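Local coordinates for protein inositol monophosphatase (Zymomonas mobilis, PDB 4N81) that is probably a magnesium-dependent phosphatase of the inositol monophosphatase superfamily, likely to act on inositol monophosphate or related phosphate esters, at residues P26-P31 and A99-L104; E125-V130 and L193-C198; A153-T158 and V169-I174. One frame throughout, in Å; residues are numbered along the deposited sequence.

Contact 1. Residues P26-P31 and A99-L104; sequences PFFRAP and ASFGTL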
loop_
_atom_site.group_PDB
_atom_site.type_symbol
_atom_site.label_atom_id
_atom_site.label_comp_id
_atom_site.label_asym_id
_atom_site.label_seq_id
_atom_site.Cartn_x
_atom_site.Cartn_y
_atom_site.Cartn_z
ATOM N N PRO A 26 -7.280 -1.457 -18.114
ATOM C CA PRO A 26 -6.267 -1.206 -19.144
ATOM C C PRO A 26 -5.389 0.020 -18.816
ATOM O O PRO A 26 -4.331 0.163 -19.438
ATOM C CB PRO A 26 -7.096 -0.948 -20.418
ATOM C CG PRO A 26 -8.374 -1.655 -20.174
ATOM C CD PRO A 26 -8.631 -1.582 -18.696
ATOM N N PHE A 27 -5.898 0.978 -18.029
ATOM C CA PHE A 27 -5.144 2.208 -17.739
ATOM C C PHE A 27 -4.171 2.057 -16.579
ATOM O O PHE A 27 -3.367 2.924 -16.354
ATOM C CB PHE A 27 -6.089 3.362 -17.421
ATOM C CG PHE A 27 -6.933 3.770 -18.604
ATOM C CD1 PHE A 27 -8.266 3.368 -18.706
ATOM C CD2 PHE A 27 -6.366 4.486 -19.640
ATOM C CE1 PHE A 27 -9.031 3.726 -19.799
ATOM C CE2 PHE A 27 -7.132 4.853 -20.757
ATOM C CZ PHE A 27 -8.472 4.467 -20.822
ATOM N N PHE A 28 -4.295 0.993 -15.815
ATOM C CA PHE A 28 -3.441 0.844 -14.633
ATOM C C PHE A 28 -1.975 0.629 -15.061
ATOM O O PHE A 28 -1.698 -0.212 -15.943
ATOM C CB PHE A 28 -3.942 -0.358 -13.826
ATOM C CG PHE A 28 -3.136 -0.598 -12.563
ATOM C CD1 PHE A 28 -3.109 0.370 -11.564
ATOM C CD2 PHE A 28 -2.463 -1.799 -12.394
ATOM C CE1 PHE A 28 -2.354 0.167 -10.374
ATOM C CE2 PHE A 28 -1.760 -2.055 -11.235
ATOM C CZ PHE A 28 -1.715 -1.084 -10.216
ATOM N N ARG A 29 -1.052 1.334 -14.398
ATOM C CA ARG A 29 0.378 1.253 -14.724
ATOM C C ARG A 29 0.752 1.620 -16.158
ATOM O O ARG A 29 1.788 1.224 -16.672
ATOM C CB ARG A 29 0.943 -0.128 -14.352
ATOM C CG ARG A 29 1.112 -0.222 -12.821
ATOM C CD ARG A 29 1.766 -1.560 -12.329
ATOM N NE ARG A 29 1.714 -1.587 -10.854
ATOM C CZ ARG A 29 2.088 -2.632 -10.107
ATOM N NH1 ARG A 29 2.578 -3.724 -10.693
ATOM N NH2 ARG A 29 1.924 -2.605 -8.807
ATOM N N ALA A 30 -0.085 2.424 -16.779
ATOM C CA ALA A 30 0.235 3.077 -18.041
ATOM C C ALA A 30 1.226 4.256 -17.810
ATOM O O ALA A 30 1.335 4.806 -16.697
ATOM C CB ALA A 30 -1.069 3.579 -18.724
ATOM N N PRO A 31 1.919 4.680 -18.869
ATOM C CA PRO A 31 2.875 5.806 -18.770
ATOM C C PRO A 31 2.144 7.097 -18.382
ATOM O O PRO A 31 0.978 7.257 -18.725
ATOM C CB PRO A 31 3.401 5.952 -20.217
ATOM C CG PRO A 31 3.171 4.626 -20.836
ATOM C CD PRO A 31 1.908 4.054 -20.213
ATOM N N ALA A 99 -1.974 -0.948 -6.378
ATOM C CA ALA A 99 -3.304 -1.581 -6.499
ATOM C C ALA A 99 -4.030 -1.560 -5.149
ATOM O O ALA A 99 -4.681 -2.547 -4.753
ATOM C CB ALA A 99 -3.151 -3.020 -6.998
ATOM N N SER A 100 -3.902 -0.465 -4.422
ATOM C CA SER A 100 -4.761 -0.274 -3.236
ATOM C C SER A 100 -6.026 0.521 -3.546
ATOM O O SER A 100 -6.858 0.704 -2.659
ATOM C CB SER A 100 -3.978 0.479 -2.151
ATOM O OG SER A 100 -3.515 1.733 -2.699
ATOM N N PHE A 101 -6.139 1.085 -4.753
ATOM C CA PHE A 101 -7.314 1.877 -5.086
ATOM C C PHE A 101 -8.524 0.971 -5.238
ATOM O O PHE A 101 -8.357 -0.223 -5.447
ATOM C CB PHE A 101 -7.122 2.692 -6.384
ATOM C CG PHE A 101 -7.097 1.845 -7.609
ATOM C CD1 PHE A 101 -8.263 1.602 -8.332
ATOM C CD2 PHE A 101 -5.913 1.278 -8.047
ATOM C CE1 PHE A 101 -8.232 0.807 -9.469
ATOM C CE2 PHE A 101 -5.886 0.453 -9.154
ATOM C CZ PHE A 101 -7.060 0.229 -9.880
ATOM N N GLY A 102 -9.741 1.527 -5.121
ATOM C CA GLY A 102 -10.939 0.707 -5.381
ATOM C C GLY A 102 -12.074 1.509 -6.003
ATOM O O GLY A 102 -12.176 2.734 -5.828
ATOM N N THR A 103 -12.947 0.817 -6.729
ATOM C CA THR A 103 -14.186 1.440 -7.167
ATOM C C THR A 103 -15.131 1.343 -5.974
ATOM O O THR A 103 -15.305 0.265 -5.395
ATOM C CB THR A 103 -14.759 0.648 -8.338
ATOM O OG1 THR A 103 -13.860 0.753 -9.456
ATOM C CG2 THR A 103 -16.182 1.185 -8.737
ATOM N N LEU A 104 -15.790 2.444 -5.630
ATOM C CA LEU A 104 -16.807 2.414 -4.573
ATOM C C LEU A 104 -18.163 2.646 -5.200
ATOM O O LEU A 104 -18.327 3.617 -5.958
ATOM C CB LEU A 104 -16.543 3.542 -3.568
ATOM C CG LEU A 104 -15.150 3.577 -2.933
ATOM C CD1 LEU A 104 -15.035 4.678 -1.855
ATOM C CD2 LEU A 104 -14.899 2.202 -2.280
#

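Contact 2. Residues E125-V130 and L193-C198; sequences ERWVGV and LSLGHC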
loop_
_atom_site.group_PDB
_atom_site.type_symbol
_atom_site.label_atom_id
_atom_site.label_comp_id
_atom_site.label_asym_id
_atom_site.label_seq_id
_atom_site.Cartn_x
_atom_site.Cartn_y
_atom_site.Cartn_z
ATOM N N GLU A 125 -10.580 -8.225 -5.787
ATOM C CA GLU A 125 -10.987 -8.356 -4.405
ATOM C C GLU A 125 -12.210 -7.459 -4.270
ATOM O O GLU A 125 -12.126 -6.239 -4.522
ATOM C CB GLU A 125 -9.872 -7.793 -3.521
ATOM C CG GLU A 125 -8.531 -8.537 -3.754
ATOM C CD GLU A 125 -7.383 -8.001 -2.864
ATOM O OE1 GLU A 125 -6.815 -8.785 -2.053
ATOM O OE2 GLU A 125 -7.057 -6.803 -3.016
ATOM N N ARG A 126 -13.308 -8.045 -3.793
ATOM C CA ARG A 126 -14.567 -7.331 -3.755
ATOM C C ARG A 126 -15.257 -7.517 -2.397
ATOM O O ARG A 126 -15.548 -8.658 -1.980
ATOM C CB ARG A 126 -15.500 -7.822 -4.873
ATOM C CG ARG A 126 -16.829 -7.026 -4.898
ATOM C CD ARG A 126 -17.688 -7.345 -6.163
ATOM N NE ARG A 126 -16.958 -6.965 -7.370
ATOM C CZ ARG A 126 -17.435 -7.046 -8.617
ATOM N NH1 ARG A 126 -18.674 -7.484 -8.860
ATOM N NH2 ARG A 126 -16.653 -6.674 -9.626
ATOM N N TRP A 127 -15.465 -6.396 -1.709
ATOM C CA TRP A 127 -16.211 -6.365 -0.447
ATOM C C TRP A 127 -17.648 -5.921 -0.752
ATOM O O TRP A 127 -17.812 -4.948 -1.485
ATOM C CB TRP A 127 -15.607 -5.263 0.436
ATOM C CG TRP A 127 -14.265 -5.555 1.053
ATOM C CD1 TRP A 127 -14.032 -6.021 2.349
ATOM C CD2 TRP A 127 -12.978 -5.395 0.437
ATOM N NE1 TRP A 127 -12.660 -6.185 2.535
ATOM C CE2 TRP A 127 -11.995 -5.777 1.401
ATOM C CE3 TRP A 127 -12.550 -5.000 -0.847
ATOM C CZ2 TRP A 127 -10.607 -5.694 1.138
ATOM C CZ3 TRP A 127 -11.170 -4.937 -1.114
ATOM C CH2 TRP A 127 -10.215 -5.275 -0.123
ATOM N N VAL A 128 -18.662 -6.605 -0.192
ATOM C CA VAL A 128 -20.052 -6.195 -0.392
ATOM C C VAL A 128 -20.720 -6.099 0.975
ATOM O O VAL A 128 -20.732 -7.088 1.728
ATOM C CB VAL A 128 -20.835 -7.244 -1.200
ATOM C CG1 VAL A 128 -22.275 -6.735 -1.470
ATOM C CG2 VAL A 128 -20.086 -7.538 -2.511
ATOM N N GLY A 129 -21.296 -4.929 1.285
ATOM C CA GLY A 129 -22.036 -4.749 2.531
ATOM C C GLY A 129 -23.455 -4.280 2.265
ATOM O O GLY A 129 -23.707 -3.557 1.276
ATOM N N VAL A 130 -24.404 -4.686 3.113
ATOM C CA VAL A 130 -25.805 -4.325 2.885
ATOM C C VAL A 130 -26.456 -4.296 4.263
ATOM O O VAL A 130 -26.079 -5.084 5.162
ATOM C CB VAL A 130 -26.583 -5.416 2.074
ATOM C CG1 VAL A 130 -27.978 -4.932 1.711
ATOM C CG2 VAL A 130 -25.831 -5.848 0.837
ATOM N N LEU A 193 -9.826 -3.507 7.503
ATOM C CA LEU A 193 -10.391 -3.501 8.876
ATOM C C LEU A 193 -11.609 -4.454 8.916
ATOM O O LEU A 193 -11.768 -5.194 9.923
ATOM C CB LEU A 193 -10.782 -2.046 9.288
ATOM C CG LEU A 193 -11.499 -1.915 10.669
ATOM C CD1 LEU A 193 -11.218 -0.476 11.253
ATOM C CD2 LEU A 193 -13.026 -2.057 10.563
ATOM N N SER A 194 -12.401 -4.522 7.808
ATOM C CA SER A 194 -13.591 -5.405 7.797
ATOM C C SER A 194 -13.176 -6.872 7.787
ATOM O O SER A 194 -13.908 -7.721 8.255
ATOM C CB SER A 194 -14.463 -5.128 6.549
ATOM O OG SER A 194 -14.794 -3.744 6.590
ATOM N N LEU A 195 -12.000 -7.162 7.215
ATOM C CA LEU A 195 -11.475 -8.537 7.179
ATOM C C LEU A 195 -10.820 -8.906 8.499
ATOM O O LEU A 195 -10.427 -10.073 8.712
ATOM C CB LEU A 195 -10.439 -8.686 6.057
ATOM C CG LEU A 195 -11.026 -8.690 4.646
ATOM C CD1 LEU A 195 -9.851 -8.410 3.707
ATOM C CD2 LEU A 195 -11.633 -10.116 4.344
ATOM N N GLY A 196 -10.683 -7.946 9.399
ATOM C CA GLY A 196 -10.026 -8.282 10.668
ATOM C C GLY A 196 -8.502 -8.133 10.730
ATOM O O GLY A 196 -7.826 -8.803 11.534
ATOM N N HIS A 197 -7.928 -7.329 9.827
ATOM C CA HIS A 197 -6.454 -7.122 9.830
ATOM C C HIS A 197 -6.033 -5.725 10.251
ATOM O O HIS A 197 -4.839 -5.427 10.292
ATOM C CB HIS A 197 -5.908 -7.379 8.405
ATOM C CG HIS A 197 -6.295 -8.714 7.860
ATOM N ND1 HIS A 197 -5.988 -9.894 8.509
ATOM C CD2 HIS A 197 -6.945 -9.060 6.728
ATOM C CE1 HIS A 197 -6.458 -10.913 7.805
ATOM N NE2 HIS A 197 -7.034 -10.433 6.710
ATOM N N CYS A 198 -7.009 -4.872 10.626
ATOM C CA CYS A 198 -6.683 -3.509 11.024
ATOM C C CYS A 198 -7.676 -3.192 12.168
ATOM O O CYS A 198 -8.784 -3.717 12.103
ATOM C CB CYS A 198 -7.006 -2.550 9.785
ATOM S SG CYS A 198 -6.512 -0.963 10.127
#

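Contact 3. Residues A153-T158 and V169-I174; sequences ALLATT and VHFDKI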
loop_
_atom_site.group_PDB
_atom_site.type_symbol
_atom_site.label_atom_id
_atom_site.label_comp_id
_atom_site.label_asym_id
_atom_site.label_seq_id
_atom_site.Cartn_x
_atom_site.Cartn_y
_atom_site.Cartn_z
ATOM N N ALA A 153 -3.694 -1.957 19.373
ATOM C CA ALA A 153 -4.404 -1.708 18.121
ATOM C C ALA A 153 -3.472 -1.293 16.953
ATOM O O ALA A 153 -2.508 -0.549 17.143
ATOM C CB ALA A 153 -5.472 -0.629 18.328
ATOM N N LEU A 154 -3.811 -1.769 15.757
ATOM C CA LEU A 154 -3.204 -1.263 14.530
ATOM C C LEU A 154 -4.111 -0.196 13.931
ATOM O O LEU A 154 -5.280 -0.448 13.704
ATOM C CB LEU A 154 -3.062 -2.395 13.525
ATOM C CG LEU A 154 -2.466 -2.070 12.173
ATOM C CD1 LEU A 154 -1.165 -1.345 12.365
ATOM C CD2 LEU A 154 -2.140 -3.433 11.510
ATOM N N LEU A 155 -3.541 1.001 13.716
ATOM C CA LEU A 155 -4.272 2.175 13.253
ATOM C C LEU A 155 -3.816 2.399 11.801
ATOM O O LEU A 155 -2.660 2.184 11.502
ATOM C CB LEU A 155 -3.808 3.398 14.064
ATOM C CG LEU A 155 -4.255 4.824 13.646
ATOM C CD1 LEU A 155 -5.797 4.971 13.728
ATOM C CD2 LEU A 155 -3.541 5.843 14.601
ATOM N N ALA A 156 -4.690 2.871 10.930
ATOM C CA ALA A 156 -4.251 3.205 9.577
ATOM C C ALA A 156 -4.823 4.551 9.228
ATOM O O ALA A 156 -5.905 4.953 9.728
ATOM C CB ALA A 156 -4.814 2.149 8.543
ATOM N N THR A 157 -4.121 5.236 8.337
ATOM C CA THR A 157 -4.707 6.455 7.733
ATOM C C THR A 157 -3.994 6.683 6.388
ATOM O O THR A 157 -2.875 6.182 6.199
ATOM C CB THR A 157 -4.517 7.714 8.589
ATOM O OG1 THR A 157 -5.439 8.748 8.128
ATOM C CG2 THR A 157 -3.042 8.269 8.520
ATOM N N THR A 158 -4.642 7.379 5.459
ATOM C CA THR A 158 -4.003 7.486 4.137
ATOM C C THR A 158 -2.751 8.360 4.230
ATOM O O THR A 158 -1.689 7.988 3.705
ATOM C CB THR A 158 -4.990 8.060 3.080
ATOM O OG1 THR A 158 -6.050 7.097 2.903
ATOM C CG2 THR A 158 -4.250 8.255 1.744
ATOM N N VAL A 169 -2.881 17.282 14.639
ATOM C CA VAL A 169 -2.544 17.147 16.038
ATOM C C VAL A 169 -3.415 16.036 16.684
ATOM O O VAL A 169 -2.885 15.173 17.409
ATOM C CB VAL A 169 -2.701 18.480 16.764
ATOM C CG1 VAL A 169 -2.572 18.315 18.328
ATOM C CG2 VAL A 169 -1.677 19.501 16.195
ATOM N N HIS A 170 -4.723 16.024 16.378
ATOM C CA HIS A 170 -5.558 14.935 16.926
ATOM C C HIS A 170 -5.091 13.544 16.448
ATOM O O HIS A 170 -5.047 12.540 17.239
ATOM C CB HIS A 170 -7.020 15.127 16.456
ATOM C CG HIS A 170 -7.614 16.435 16.873
ATOM N ND1 HIS A 170 -7.713 16.817 18.193
ATOM C CD2 HIS A 170 -8.172 17.437 16.142
ATOM C CE1 HIS A 170 -8.286 18.013 18.260
ATOM N NE2 HIS A 170 -8.579 18.403 17.030
ATOM N N PHE A 171 -4.692 13.478 15.166
ATOM C CA PHE A 171 -4.239 12.198 14.644
ATOM C C PHE A 171 -2.949 11.777 15.331
ATOM O O PHE A 171 -2.758 10.606 15.699
ATOM C CB PHE A 171 -4.019 12.208 13.131
ATOM C CG PHE A 171 -3.597 10.845 12.622
ATOM C CD1 PHE A 171 -4.544 9.838 12.534
ATOM C CD2 PHE A 171 -2.248 10.553 12.349
ATOM C CE1 PHE A 171 -4.172 8.554 12.139
ATOM C CE2 PHE A 171 -1.872 9.264 11.950
ATOM C CZ PHE A 171 -2.836 8.268 11.877
ATOM N N ASP A 172 -2.028 12.733 15.514
ATOM C CA ASP A 172 -0.780 12.354 16.124
ATOM C C ASP A 172 -0.970 11.843 17.556
ATOM O O ASP A 172 -0.272 10.887 18.031
ATOM C CB ASP A 172 0.137 13.576 16.158
ATOM C CG ASP A 172 1.566 13.170 16.387
ATOM O OD1 ASP A 172 2.067 12.439 15.511
ATOM O OD2 ASP A 172 2.142 13.497 17.460
ATOM N N LYS A 173 -1.943 12.454 18.243
ATOM C CA LYS A 173 -2.168 12.043 19.603
ATOM C C LYS A 173 -2.694 10.610 19.665
ATOM O O LYS A 173 -2.273 9.816 20.554
ATOM C CB LYS A 173 -3.139 12.997 20.315
ATOM C CG LYS A 173 -2.475 14.379 20.636
ATOM C CD LYS A 173 -3.411 15.337 21.333
ATOM C CE LYS A 173 -2.629 16.639 21.759
ATOM N NZ LYS A 173 -3.635 17.588 22.388
ATOM N N ILE A 174 -3.638 10.272 18.789
ATOM C CA ILE A 174 -4.029 8.835 18.817
ATOM C C ILE A 174 -2.970 7.858 18.287
ATOM O O ILE A 174 -2.772 6.760 18.861
ATOM C CB ILE A 174 -5.410 8.558 18.196
ATOM C CG1 ILE A 174 -5.755 7.045 18.321
ATOM C CG2 ILE A 174 -5.490 9.040 16.737
ATOM C CD1 ILE A 174 -7.220 6.765 17.921
#

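Contact 1. Residues P26-P31 and A99-L104
The ring of Phe28 overlaps the ring of Phe101 and ends against Ala99. Phe28 sits inside a type II beta turn that runs from Phe27 to Ala30, in the loop between helices 7-24 and 42-61. The backbone bond closing this turn, Ala30 N to Phe27 O, is long and weak. The partner segment leads into strand 102-109 of the large mixed sheet, so the contact joins a loop to the entrance of a strand. The Phe28 and Phe101 rings meet at a slant, with centroids 5.7 Å apart and planes at 45°. Their closest pair is Phe28 CD1 and Phe101 CE2, 3.7 Å apart. Further out, Phe28 CZ lies 4.0 Å from Ala99 CB and 3.8 Å from Ala99 N. Phe28 makes this reach because its CG is anti to the backbone N (chi1 -179°). Phe101 is buried. It also meets Phe94 edge to face, and it packs on Ile24 of helix 7-24. Its side chain lies about 4 Å from that of Ile88, a predicted ligand of a catalytic magnesium ion. The cluster is therefore close to the probable metal site. Arg29 continues toward the dimer interface. Its NE bonds to Gly97 O, and its NH1 forms a salt bridge with Glu125 of the second subunit. Nearer the backbone, Arg29 CG rests over one face of the Phe28 ring, 3.7 Å from its plane and nearer the rim than the centre.

Contact 2. Residues E125-V130 and L193-C198
Trp127 and Leu195 both hold CG anti to the carbonyl carbon, with chi1 of -73° and -72°. These torsions bring the indole and the isobutyl group together, and the two side chains cross at about a right angle. Leu195 CG comes within 3.7 Å of Trp127 NE1. One methyl, Leu195 CD1, lies 3.8 Å from Trp127 CZ2, so the branch spans both rings of the indole. Ser194 adds a looser touch, its CB 4.3 Å from Trp127 CD1. The Ser194 hydroxyl bonds back to Tyr190 O. The indole N-H makes a weak hydrogen bond to Gly191 O, just before the segment. With an alanine here in place of Trp127, Leu195 would probably lose its partner on this strand and Gly191 O its weak N-H donor, leaving a gap between strand and helix end. Gly196 is the first residue to leave helical angles. It has positive phi and is part of a Schellman motif, with Gly196 N bonded to Leu193 O at 3.0 Å. Trp127 also meets Tyr188 and Phe137 edge to face. The contact thus sets strand 125-130 of the large sheet against the C-terminal end of helix 187-194, with helix 214-220 packing on both Trp127 and Ser194 and strand 112-120 flanking the tryptophan through Ile118.

Contact 3. Residues A153-T158 and V169-I174
Phe171 pushes its ring between Leu155 and Thr157, two residues of strand 154-157 that face helix 165-175. Its CG is anti to the backbone N (chi1 -178°), which carries the ring away from the helix toward the strand. Ring atoms CZ and CE1 do the touching. Phe171 CZ lies 3.7 Å from Leu155 CD2 and 3.4 Å from Thr157 CG2. Phe171 CE1 is 3.7 Å from both Thr157 CB and Leu155 CD2. The threonine methyl makes the tightest of these contacts. Both strand side chains come from the opposite direction to the phenylalanine, and both of their methyls meet its ring obliquely.

Leu155 CD2 serves two helix residues. Beyond the ring, Leu155 CD2 is 4.3 Å from Ile174 CG2. Ile174 lies almost one turn after Phe171, so one leucine methyl spans two positions on the same side of the helix. Ile174 also packs on Ala253 and Met257 of helix 250-257.

The two segments belong to a beta-alpha-beta unit: strand 154-157, helix 165-175 and strand 180-183. Strand and helix run nearly antiparallel, as such a crossover requires. Their axes are 10.7 Å apart at closest approach and make an angle of 157°. These side chains form part of the apolar layer between helix and sheet.

Thr157 divides its two branches. Its OG1 is anti to the backbone N (chi1 -163°), which leaves CG2 between the backbone N and the carbonyl carbon, against the ring. The hydroxyl hydrogen-bonds to Val202 O on the adjoining strand 200-203. That bond satisfies the buried OG1. Phe163 also meets the Phe171 ring, and Trp161 of the second subunit packs on Phe171.

How the contacts relate
Contact 1 is complete before contact 2 opens, and contact 3 falls between the two segments of contact 2. Contacts 1 and 2 both reach the large mixed sheet, through strands 102-109 and 125-130, with centres about 19 Å apart. Contact 3 belongs to the smaller five-stranded sheet, with its centre about 20 Å from that of contact 2 and 26 Å from that of contact 1. Contacts 2 and 3 touch where Cys198 packs against Ala156, so residues 193-198 link the two sheet regions. All three also approach the second subunit. Arg29 beside contact 1 pairs with Glu125 of the second subunit, on the strand of contact 2, so these two regions meet across the dimer.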